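Inactive Zymogen C11 Protease (Parabacteroides distasonis, PDB 6MZO) is an inactive zymogen of a clostripain-like family C11 peptidase, which once activated probably hydrolyses peptide bonds in protein substrates. Local coordinates at residues Leu16-Gly21 and Leu51-Lys56; Leu111-His116 and Asp156-Asp161; Asp179-Ser184 and Met230-Leu235. One frame throughout, in Å; residues are numbered along the deposited sequence.

Interaction 1: residues Leu16-Gly21 and Leu51-Lys56; sequences LIYFAG and LIYTDK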
loop_
_atom_site.group_PDB
_atom_site.type_symbol
_atom_site.label_atom_id
_atom_site.label_comp_id
_atom_site.label_asym_id
_atom_site.label_seq_id
_atom_site.Cartn_x
_atom_site.Cartn_y
_atom_site.Cartn_z
ATOM N N LEU A 16 3.461 -12.143 -7.845
ATOM C CA LEU A 16 2.505 -11.605 -8.806
ATOM C C LEU A 16 2.518 -10.082 -8.655
ATOM O O LEU A 16 2.365 -9.574 -7.538
ATOM C CB LEU A 16 1.070 -12.142 -8.533
ATOM C CG LEU A 16 -0.016 -11.341 -9.298
ATOM C CD1 LEU A 16 0.163 -11.618 -10.805
ATOM C CD2 LEU A 16 -1.385 -11.843 -8.756
ATOM N N ILE A 17 2.771 -9.420 -9.789
ATOM C CA ILE A 17 2.609 -7.941 -9.848
ATOM C C ILE A 17 1.361 -7.688 -10.691
ATOM O O ILE A 17 1.304 -8.041 -11.888
ATOM C CB ILE A 17 3.880 -7.272 -10.441
ATOM C CG1 ILE A 17 5.165 -7.716 -9.714
ATOM C CG2 ILE A 17 3.601 -5.704 -10.464
ATOM C CD1 ILE A 17 6.449 -6.911 -10.184
ATOM N N TYR A 18 0.370 -7.055 -10.047
ATOM C CA TYR A 18 -0.955 -6.898 -10.625
ATOM C C TYR A 18 -1.234 -5.424 -10.863
ATOM O O TYR A 18 -1.266 -4.636 -9.889
ATOM C CB TYR A 18 -1.994 -7.470 -9.648
ATOM C CG TYR A 18 -3.413 -7.525 -10.121
ATOM C CD1 TYR A 18 -4.217 -6.407 -10.052
ATOM C CD2 TYR A 18 -3.938 -8.707 -10.589
ATOM C CE1 TYR A 18 -5.569 -6.432 -10.476
ATOM C CE2 TYR A 18 -5.248 -8.780 -11.005
ATOM C CZ TYR A 18 -6.073 -7.619 -10.953
ATOM O OH TYR A 18 -7.400 -7.712 -11.345
ATOM N N PHE A 19 -1.304 -5.056 -12.150
ATOM C CA PHE A 19 -1.554 -3.661 -12.520
ATOM C C PHE A 19 -3.011 -3.465 -12.818
ATOM O O PHE A 19 -3.489 -3.882 -13.881
ATOM C CB PHE A 19 -0.709 -3.272 -13.747
ATOM C CG PHE A 19 0.773 -3.204 -13.503
ATOM C CD1 PHE A 19 1.327 -2.020 -13.067
ATOM C CD2 PHE A 19 1.646 -4.304 -13.722
ATOM C CE1 PHE A 19 2.659 -1.927 -12.834
ATOM C CE2 PHE A 19 2.995 -4.217 -13.496
ATOM C CZ PHE A 19 3.541 -3.017 -13.032
ATOM N N ALA A 20 -3.697 -2.772 -11.922
ATOM C CA ALA A 20 -5.067 -2.421 -12.213
ATOM C C ALA A 20 -4.932 -1.113 -12.985
ATOM O O ALA A 20 -4.756 -0.062 -12.386
ATOM C CB ALA A 20 -5.852 -2.258 -10.942
ATOM N N GLY A 21 -4.903 -1.207 -14.300
ATOM C CA GLY A 21 -4.729 -0.061 -15.168
ATOM C C GLY A 21 -6.060 0.265 -15.826
ATOM O O GLY A 21 -7.066 0.404 -15.124
ATOM N N LEU A 51 5.317 -13.311 -12.159
ATOM C CA LEU A 51 4.123 -13.265 -12.972
ATOM C C LEU A 51 3.579 -11.842 -12.929
ATOM O O LEU A 51 3.632 -11.176 -11.886
ATOM C CB LEU A 51 3.079 -14.210 -12.407
ATOM C CG LEU A 51 3.235 -15.721 -12.744
ATOM C CD1 LEU A 51 2.884 -15.865 -14.237
ATOM C CD2 LEU A 51 4.583 -16.305 -12.441
ATOM N N ILE A 52 3.101 -11.360 -14.082
ATOM C CA ILE A 52 2.533 -9.986 -14.220
ATOM C C ILE A 52 1.149 -10.074 -14.795
ATOM O O ILE A 52 0.915 -10.863 -15.751
ATOM C CB ILE A 52 3.350 -9.127 -15.208
ATOM C CG1 ILE A 52 4.846 -9.306 -15.013
ATOM C CG2 ILE A 52 2.961 -7.645 -15.150
ATOM C CD1 ILE A 52 5.411 -8.726 -13.687
ATOM N N TYR A 53 0.239 -9.258 -14.278
ATOM C CA TYR A 53 -1.102 -9.129 -14.865
ATOM C C TYR A 53 -1.231 -7.697 -15.265
ATOM O O TYR A 53 -0.928 -6.768 -14.427
ATOM C CB TYR A 53 -2.191 -9.489 -13.866
ATOM C CG TYR A 53 -3.588 -9.201 -14.359
ATOM C CD1 TYR A 53 -4.305 -10.165 -15.074
ATOM C CD2 TYR A 53 -4.218 -7.977 -14.057
ATOM C CE1 TYR A 53 -5.601 -9.903 -15.527
ATOM C CE2 TYR A 53 -5.489 -7.702 -14.535
ATOM C CZ TYR A 53 -6.168 -8.675 -15.245
ATOM O OH TYR A 53 -7.453 -8.383 -15.634
ATOM N N THR A 54 -1.629 -7.471 -16.505
ATOM C CA THR A 54 -1.938 -6.111 -16.915
ATOM C C THR A 54 -3.296 -6.025 -17.559
ATOM O O THR A 54 -3.809 -7.016 -18.139
ATOM C CB THR A 54 -0.918 -5.546 -17.922
ATOM O OG1 THR A 54 -0.983 -6.315 -19.137
ATOM C CG2 THR A 54 0.528 -5.565 -17.387
ATOM N N ASP A 55 -3.864 -4.809 -17.532
ATOM C CA ASP A 55 -5.137 -4.511 -18.229
ATOM C C ASP A 55 -5.040 -3.125 -18.859
ATOM O O ASP A 55 -5.736 -2.191 -18.484
ATOM C CB ASP A 55 -6.300 -4.610 -17.242
ATOM C CG ASP A 55 -7.655 -4.263 -17.868
ATOM O OD1 ASP A 55 -7.905 -4.557 -19.056
ATOM O OD2 ASP A 55 -8.470 -3.704 -17.131
ATOM N N LYS A 56 -4.190 -2.972 -19.850
ATOM C CA LYS A 56 -3.959 -1.648 -20.379
ATOM C C LYS A 56 -5.079 -1.236 -21.314
ATOM O O LYS A 56 -5.739 -2.070 -21.957
ATOM C CB LYS A 56 -2.636 -1.594 -21.129
ATOM C CG LYS A 56 -1.416 -1.791 -20.207
ATOM C CD LYS A 56 -0.146 -1.291 -20.857
ATOM C CE LYS A 56 0.534 -2.374 -21.677
ATOM N NZ LYS A 56 1.845 -1.915 -22.241
HETATM O O HOH W 1 -2.927 -2.508 -16.195
#
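Y18 and Y53 stand side by side on neighbouring parallel strands, and their rings form an offset stack with centroids 4.5 Å apart and planes inclined by 10°. Both hold CG anti to the backbone N (chi1 -174° and 172°), which sends the two phenols off the same face of the sheet in the same direction. Traced outward, Y53 CB lies 3.8 Å from Y18 CD2, and Y53 CG lies against Y18 CD2 and CE2. Y53 CD2 sits over one face of the Y18 ring, toward the rim, 3.3 Å from Y18 CE2, and Y53 CE2 is 3.6 Å from Y18 CZ. The hydroxyls find different partners: Y53 OH hydrogen-bonds to Q85 OE1, Y18 OH to S87 O. A leucine in place of Y18 would probably leave the Y53 ring without its flat neighbour and the S87 carbonyl without that hydroxyl. On the face that helix 26-43 covers, through I36 against I17 and F19, I17 CB packs on I52 CD1 at 3.9 Å, and I52 CG2 approaches the F19 ring at its edge. F19 N bonds Y53 O at 2.9 Å, one rung of a parallel ladder that closes a beta-alpha-beta unit. Farther along, a water accepts from D55 N and donates to F19 O. The contact thus combines apolar packing on both faces with three backbone bonds and two hydroxyls held by Q85 and S87.

Interaction 2: residues Leu111-His116 and Asp156-Asp161; sequences LVLWSH and DFILFD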
loop_
_atom_site.group_PDB
_atom_site.type_symbol
_atom_site.label_atom_id
_atom_site.label_comp_id
_atom_site.label_asym_id
_atom_site.label_seq_id
_atom_site.Cartn_x
_atom_site.Cartn_y
_atom_site.Cartn_z
ATOM N N LEU A 111 2.951 -10.301 -3.218
ATOM C CA LEU A 111 1.957 -9.652 -4.034
ATOM C C LEU A 111 2.330 -8.155 -4.147
ATOM O O LEU A 111 2.588 -7.580 -3.091
ATOM C CB LEU A 111 0.540 -9.834 -3.398
ATOM C CG LEU A 111 -0.541 -9.180 -4.266
ATOM C CD1 LEU A 111 -0.785 -9.792 -5.665
ATOM C CD2 LEU A 111 -1.851 -9.303 -3.387
ATOM N N VAL A 112 2.385 -7.650 -5.382
ATOM C CA VAL A 112 2.552 -6.177 -5.642
ATOM C C VAL A 112 1.247 -5.750 -6.295
ATOM O O VAL A 112 0.827 -6.348 -7.301
ATOM C CB VAL A 112 3.659 -5.895 -6.580
ATOM C CG1 VAL A 112 3.751 -4.396 -6.860
ATOM C CG2 VAL A 112 4.995 -6.454 -5.992
ATOM N N LEU A 113 0.573 -4.766 -5.692
ATOM C CA LEU A 113 -0.727 -4.284 -6.257
ATOM C C LEU A 113 -0.492 -2.878 -6.655
ATOM O O LEU A 113 -0.078 -2.043 -5.808
ATOM C CB LEU A 113 -1.826 -4.335 -5.227
ATOM C CG LEU A 113 -2.204 -5.691 -4.714
ATOM C CD1 LEU A 113 -3.387 -5.516 -3.674
ATOM C CD2 LEU A 113 -2.573 -6.530 -5.893
ATOM N N TRP A 114 -0.610 -2.600 -7.923
ATOM C CA TRP A 114 -0.353 -1.280 -8.429
ATOM C C TRP A 114 -1.681 -0.634 -8.780
ATOM O O TRP A 114 -2.462 -1.209 -9.584
ATOM C CB TRP A 114 0.508 -1.361 -9.706
ATOM C CG TRP A 114 1.000 -0.047 -10.255
ATOM C CD1 TRP A 114 2.228 0.532 -10.041
ATOM C CD2 TRP A 114 0.298 0.833 -11.138
ATOM N NE1 TRP A 114 2.309 1.712 -10.718
ATOM C CE2 TRP A 114 1.142 1.921 -11.392
ATOM C CE3 TRP A 114 -0.960 0.809 -11.700
ATOM C CZ2 TRP A 114 0.759 2.975 -12.201
ATOM C CZ3 TRP A 114 -1.345 1.862 -12.525
ATOM C CH2 TRP A 114 -0.483 2.918 -12.755
ATOM N N SER A 115 -1.903 0.539 -8.211
ATOM C CA SER A 115 -3.205 1.202 -8.441
ATOM C C SER A 115 -2.998 2.627 -7.999
ATOM O O SER A 115 -2.977 2.874 -6.807
ATOM C CB SER A 115 -4.293 0.531 -7.602
ATOM O OG SER A 115 -5.597 1.082 -7.866
ATOM N N HIS A 116 -2.799 3.552 -8.913
ATOM C CA HIS A 116 -2.738 4.953 -8.516
ATOM C C HIS A 116 -4.081 5.690 -8.698
ATOM O O HIS A 116 -4.630 5.747 -9.788
ATOM C CB HIS A 116 -1.613 5.635 -9.271
ATOM C CG HIS A 116 -0.262 5.091 -8.924
ATOM N ND1 HIS A 116 0.910 5.737 -9.250
ATOM C CD2 HIS A 116 0.098 3.948 -8.292
ATOM C CE1 HIS A 116 1.937 5.017 -8.823
ATOM N NE2 HIS A 116 1.469 3.938 -8.222
ATOM N N ASP A 156 4.142 -13.454 1.977
ATOM C CA ASP A 156 5.256 -12.937 2.817
ATOM C C ASP A 156 5.202 -11.425 2.861
ATOM O O ASP A 156 5.606 -10.821 3.893
ATOM C CB ASP A 156 6.611 -13.387 2.240
ATOM C CG ASP A 156 6.902 -14.857 2.520
ATOM O OD1 ASP A 156 6.036 -15.599 3.010
ATOM O OD2 ASP A 156 8.034 -15.307 2.286
ATOM N N PHE A 157 4.830 -10.785 1.755
ATOM C CA PHE A 157 4.616 -9.345 1.770
ATOM C C PHE A 157 3.523 -8.939 0.799
ATOM O O PHE A 157 3.249 -9.661 -0.190
ATOM C CB PHE A 157 5.916 -8.573 1.399
ATOM C CG PHE A 157 6.388 -8.803 -0.047
ATOM C CD1 PHE A 157 5.941 -8.039 -1.101
ATOM C CD2 PHE A 157 7.302 -9.842 -0.372
ATOM C CE1 PHE A 157 6.338 -8.253 -2.411
ATOM C CE2 PHE A 157 7.698 -10.048 -1.732
ATOM C CZ PHE A 157 7.237 -9.273 -2.736
ATOM N N ILE A 158 2.876 -7.792 1.113
ATOM C CA ILE A 158 2.092 -7.129 0.066
ATOM C C ILE A 158 2.714 -5.764 -0.081
ATOM O O ILE A 158 2.906 -5.052 0.941
ATOM C CB ILE A 158 0.572 -6.971 0.395
ATOM C CG1 ILE A 158 -0.099 -8.348 0.542
ATOM C CG2 ILE A 158 -0.088 -6.107 -0.691
ATOM C CD1 ILE A 158 -1.553 -8.280 1.215
ATOM N N LEU A 159 3.080 -5.427 -1.319
ATOM C CA LEU A 159 3.638 -4.100 -1.646
ATOM C C LEU A 159 2.527 -3.314 -2.319
ATOM O O LEU A 159 2.061 -3.691 -3.392
ATOM C CB LEU A 159 4.846 -4.276 -2.563
ATOM C CG LEU A 159 5.676 -3.034 -2.932
ATOM C CD1 LEU A 159 6.923 -3.486 -3.754
ATOM C CD2 LEU A 159 4.954 -2.044 -3.773
ATOM N N PHE A 160 2.074 -2.250 -1.635
ATOM C CA PHE A 160 1.025 -1.399 -2.246
ATOM C C PHE A 160 1.679 -0.272 -3.014
ATOM O O PHE A 160 2.174 0.693 -2.409
ATOM C CB PHE A 160 0.117 -0.827 -1.148
ATOM C CG PHE A 160 -0.805 -1.835 -0.514
ATOM C CD1 PHE A 160 -1.882 -2.347 -1.231
ATOM C CD2 PHE A 160 -0.611 -2.226 0.816
ATOM C CE1 PHE A 160 -2.743 -3.247 -0.653
ATOM C CE2 PHE A 160 -1.520 -3.151 1.411
ATOM C CZ PHE A 160 -2.564 -3.630 0.655
ATOM N N ASP A 161 1.709 -0.368 -4.330
ATOM C CA ASP A 161 2.226 0.725 -5.133
ATOM C C ASP A 161 1.023 1.580 -5.472
ATOM O O ASP A 161 0.408 1.461 -6.530
ATOM C CB ASP A 161 3.000 0.154 -6.381
ATOM C CG ASP A 161 3.776 1.255 -7.103
ATOM O OD1 ASP A 161 3.449 2.469 -6.960
ATOM O OD2 ASP A 161 4.624 0.934 -7.918
#
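Toward the C-terminal ends of two adjacent parallel strands near the middle of the central sheet, H116 and D161 form a histidine-carboxylate hydrogen bond. In clan CD peptidases the catalytic groups follow the ends of neighbouring parallel strands of this kind, so the contact is consistent with a place beside the active site. H116 NE2 donates to D161 OD1 at 2.8 Å with an N-H...O angle of 158°. The oxygen lies close to the imidazole plane, yet the donor reaches it from well above the carboxylate plane. With CG anti to the backbone N (chi1 -169°), the D161 carboxylate lies across the W114 ring, planes 69° apart, and W114 CD1 packs 3.2 Å from D161 OD2. D161 OD2 takes a hydrogen bond from F193 N and is bonded to Y195 OH, so several partners fix the rotation of the carboxylate. W114 in turn lays one indole face against the H116 ring and hydrogen-bonds to N191 O through NE1. Behind this polar end, L113 CD1 touches F160 CE1 at 3.8 Å, V112 CG1 meets L159 CD2 at 4.1 Å, and the F157 ring turns a face to L111 N. Backbone bonds run the length of the pair; L113 N to L159 O measures 2.9 Å. Strand 14-19 flanks this pair beyond 109-115 and strand 178-183 beyond 155-162, while helix 26-43 packs against W114 on the face that V112 and L159 share.

Interaction 3: residues Asp179-Ser184 and Met230-Leu235; sequences DYIIGS and MKSDEL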
loop_
_atom_site.group_PDB
_atom_site.type_symbol
_atom_site.label_atom_id
_atom_site.label_comp_id
_atom_site.label_asym_id
_atom_site.label_seq_id
_atom_site.Cartn_x
_atom_site.Cartn_y
_atom_site.Cartn_z
ATOM N N ASP A 179 2.740 -11.142 5.999
ATOM C CA ASP A 179 3.641 -10.951 7.097
ATOM C C ASP A 179 4.117 -9.512 7.247
ATOM O O ASP A 179 4.336 -9.058 8.318
ATOM C CB ASP A 179 4.833 -11.888 7.006
ATOM C CG ASP A 179 4.444 -13.342 7.145
ATOM O OD1 ASP A 179 3.515 -13.660 7.855
ATOM O OD2 ASP A 179 5.077 -14.155 6.514
ATOM N N TYR A 180 4.288 -8.837 6.117
ATOM C CA TYR A 180 4.732 -7.464 6.057
ATOM C C TYR A 180 3.918 -6.701 5.022
ATOM O O TYR A 180 3.537 -7.246 4.049
ATOM C CB TYR A 180 6.215 -7.391 5.642
ATOM C CG TYR A 180 7.108 -7.970 6.676
ATOM C CD1 TYR A 180 7.521 -7.227 7.722
ATOM C CD2 TYR A 180 7.472 -9.273 6.630
ATOM C CE1 TYR A 180 8.301 -7.772 8.706
ATOM C CE2 TYR A 180 8.245 -9.834 7.606
ATOM C CZ TYR A 180 8.654 -9.082 8.646
ATOM O OH TYR A 180 9.421 -9.644 9.618
ATOM N N ILE A 181 3.715 -5.423 5.280
ATOM C CA ILE A 181 3.030 -4.550 4.366
ATOM C C ILE A 181 3.989 -3.404 4.047
ATOM O O ILE A 181 4.512 -2.819 4.905
ATOM C CB ILE A 181 1.763 -3.933 4.990
ATOM C CG1 ILE A 181 0.775 -5.001 5.413
ATOM C CG2 ILE A 181 1.092 -3.004 4.028
ATOM C CD1 ILE A 181 0.254 -5.784 4.275
ATOM N N ILE A 182 4.154 -3.103 2.778
ATOM C CA ILE A 182 5.028 -2.045 2.324
ATOM C C ILE A 182 4.190 -1.001 1.610
ATOM O O ILE A 182 3.452 -1.358 0.759
ATOM C CB ILE A 182 6.081 -2.582 1.331
ATOM C CG1 ILE A 182 6.850 -3.725 1.950
ATOM C CG2 ILE A 182 7.067 -1.508 0.945
ATOM C CD1 ILE A 182 7.726 -4.465 0.988
ATOM N N GLY A 183 4.340 0.273 1.949
ATOM C CA GLY A 183 3.517 1.275 1.273
ATOM C C GLY A 183 3.944 2.669 1.639
ATOM O O GLY A 183 4.953 2.845 2.341
ATOM N N SER A 184 3.193 3.625 1.122
ATOM C CA SER A 184 3.448 5.047 1.457
ATOM C C SER A 184 2.300 5.590 2.219
ATOM O O SER A 184 1.130 5.353 1.862
ATOM C CB SER A 184 3.654 5.881 0.186
ATOM O OG SER A 184 3.787 7.295 0.480
ATOM N N MET A 230 5.438 -2.281 7.594
ATOM C CA MET A 230 4.761 -2.679 8.839
ATOM C C MET A 230 4.883 -4.174 9.020
ATOM O O MET A 230 4.738 -4.970 8.056
ATOM C CB MET A 230 3.270 -2.240 8.824
ATOM C CG MET A 230 2.998 -0.821 9.292
ATOM S SD MET A 230 3.880 0.430 8.370
ATOM C CE MET A 230 3.105 0.185 6.755
ATOM N N LYS A 231 5.154 -4.582 10.277
ATOM C CA LYS A 231 5.290 -5.985 10.633
ATOM C C LYS A 231 3.934 -6.464 11.196
ATOM O O LYS A 231 3.518 -6.107 12.324
ATOM C CB LYS A 231 6.443 -6.170 11.682
ATOM C CG LYS A 231 6.766 -7.654 12.006
ATOM C CD LYS A 231 8.058 -7.631 12.847
ATOM C CE LYS A 231 8.414 -9.036 13.319
ATOM N NZ LYS A 231 7.586 -9.309 14.497
ATOM N N SER A 232 3.228 -7.286 10.411
ATOM C CA SER A 232 1.833 -7.568 10.728
ATOM C C SER A 232 1.591 -8.233 12.067
ATOM O O SER A 232 0.549 -7.944 12.723
ATOM C CB SER A 232 1.182 -8.426 9.605
ATOM O OG SER A 232 1.229 -7.711 8.383
ATOM N N ASP A 233 2.507 -9.098 12.522
ATOM C CA ASP A 233 2.184 -9.704 13.825
ATOM C C ASP A 233 2.381 -8.779 15.037
ATOM O O ASP A 233 2.235 -9.225 16.182
ATOM C CB ASP A 233 2.978 -11.008 14.008
ATOM C CG ASP A 233 4.477 -10.812 14.015
ATOM O OD1 ASP A 233 4.990 -9.701 14.129
ATOM O OD2 ASP A 233 5.183 -11.875 13.955
ATOM N N GLU A 234 2.617 -7.486 14.781
ATOM C CA GLU A 234 2.716 -6.485 15.857
ATOM C C GLU A 234 1.447 -5.631 15.857
ATOM O O GLU A 234 1.213 -4.852 16.752
ATOM C CB GLU A 234 3.916 -5.588 15.676
ATOM C CG GLU A 234 5.223 -6.369 15.601
ATOM C CD GLU A 234 5.706 -6.893 16.955
ATOM O OE1 GLU A 234 5.083 -6.597 17.998
ATOM O OE2 GLU A 234 6.793 -7.531 16.940
ATOM N N LEU A 235 0.610 -5.869 14.841
ATOM C CA LEU A 235 -0.573 -4.971 14.727
ATOM C C LEU A 235 -1.629 -5.229 15.767
ATOM O O LEU A 235 -2.322 -4.262 16.184
ATOM C CB LEU A 235 -1.132 -5.062 13.306
ATOM C CG LEU A 235 -0.702 -3.932 12.408
ATOM C CD1 LEU A 235 -1.468 -2.600 12.868
ATOM C CD2 LEU A 235 0.754 -3.650 12.409
HETATM O O HOH W 2 4.487 -10.417 10.775
#
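This is a short antiparallel pairing, where strand 226-231 joins strand 178-183 and the parallel order of the central sheet gives way to antiparallel. I181 and M230 form the hydrogen-bonded pair: M230 N reaches I181 O at 2.9 Å, and I181 N returns a bond to M230 O at 3.0 Å. Y180 and K231 make the adjoining non-hydrogen-bonded pair, their side chains running alongside in the same direction. Y180 CE1 is 3.6 Å from K231 CG, and farther out the phenol oxygen lies beside K231 CD and CE. The lysine leaves anti to its N (chi1 -174°) and stays extended until a bend at chi4 turns the ammonium to two acids. K231 NZ makes salt bridges to D233 OD1 (2.7 Å, syn lone pair) and E234 OE2 (3.1 Å, anti side). On the opposite face M230, bent at chi2 and chi3, brings CE to 3.8 Å from I181 O. D179 O accepts S232 N, which stands above the carbonyl plane, and a water linking it to D233 N. S232 OG hydrogen-bonds to A178 O, and strand 302-307 lies on the far side of 226-231, with I303 touching Y180 and K231. The lysine thus packs its methylenes along an aromatic ring, while its charge is likely to tie it to the turn, which backbone bonds E234 N to K231 O and L235 N to S232 O also hold.

How the interactions relate
From the N terminus, interaction 1 closes first, bringing strand 49-54 back beside strand 14-19 after the helix 26-43 crossover. Interaction 2 then closes a loop of about forty residues between strands 109-115 and 155-162, and interaction 3 a slightly longer one between 178-183 and 226-231. The three follow in series, with no nesting or crossing. Across the sheet they nonetheless adjoin: strand 14-19 lies next to 109-115, with F19 packed on W114, and strand 155-162 lies next to 178-183, where the I182 backbone meets I158 and F160. Interactions 1 and 3 do not touch, their nearest atoms about 11 Å apart; interaction 2 joins them into one continuous sheet.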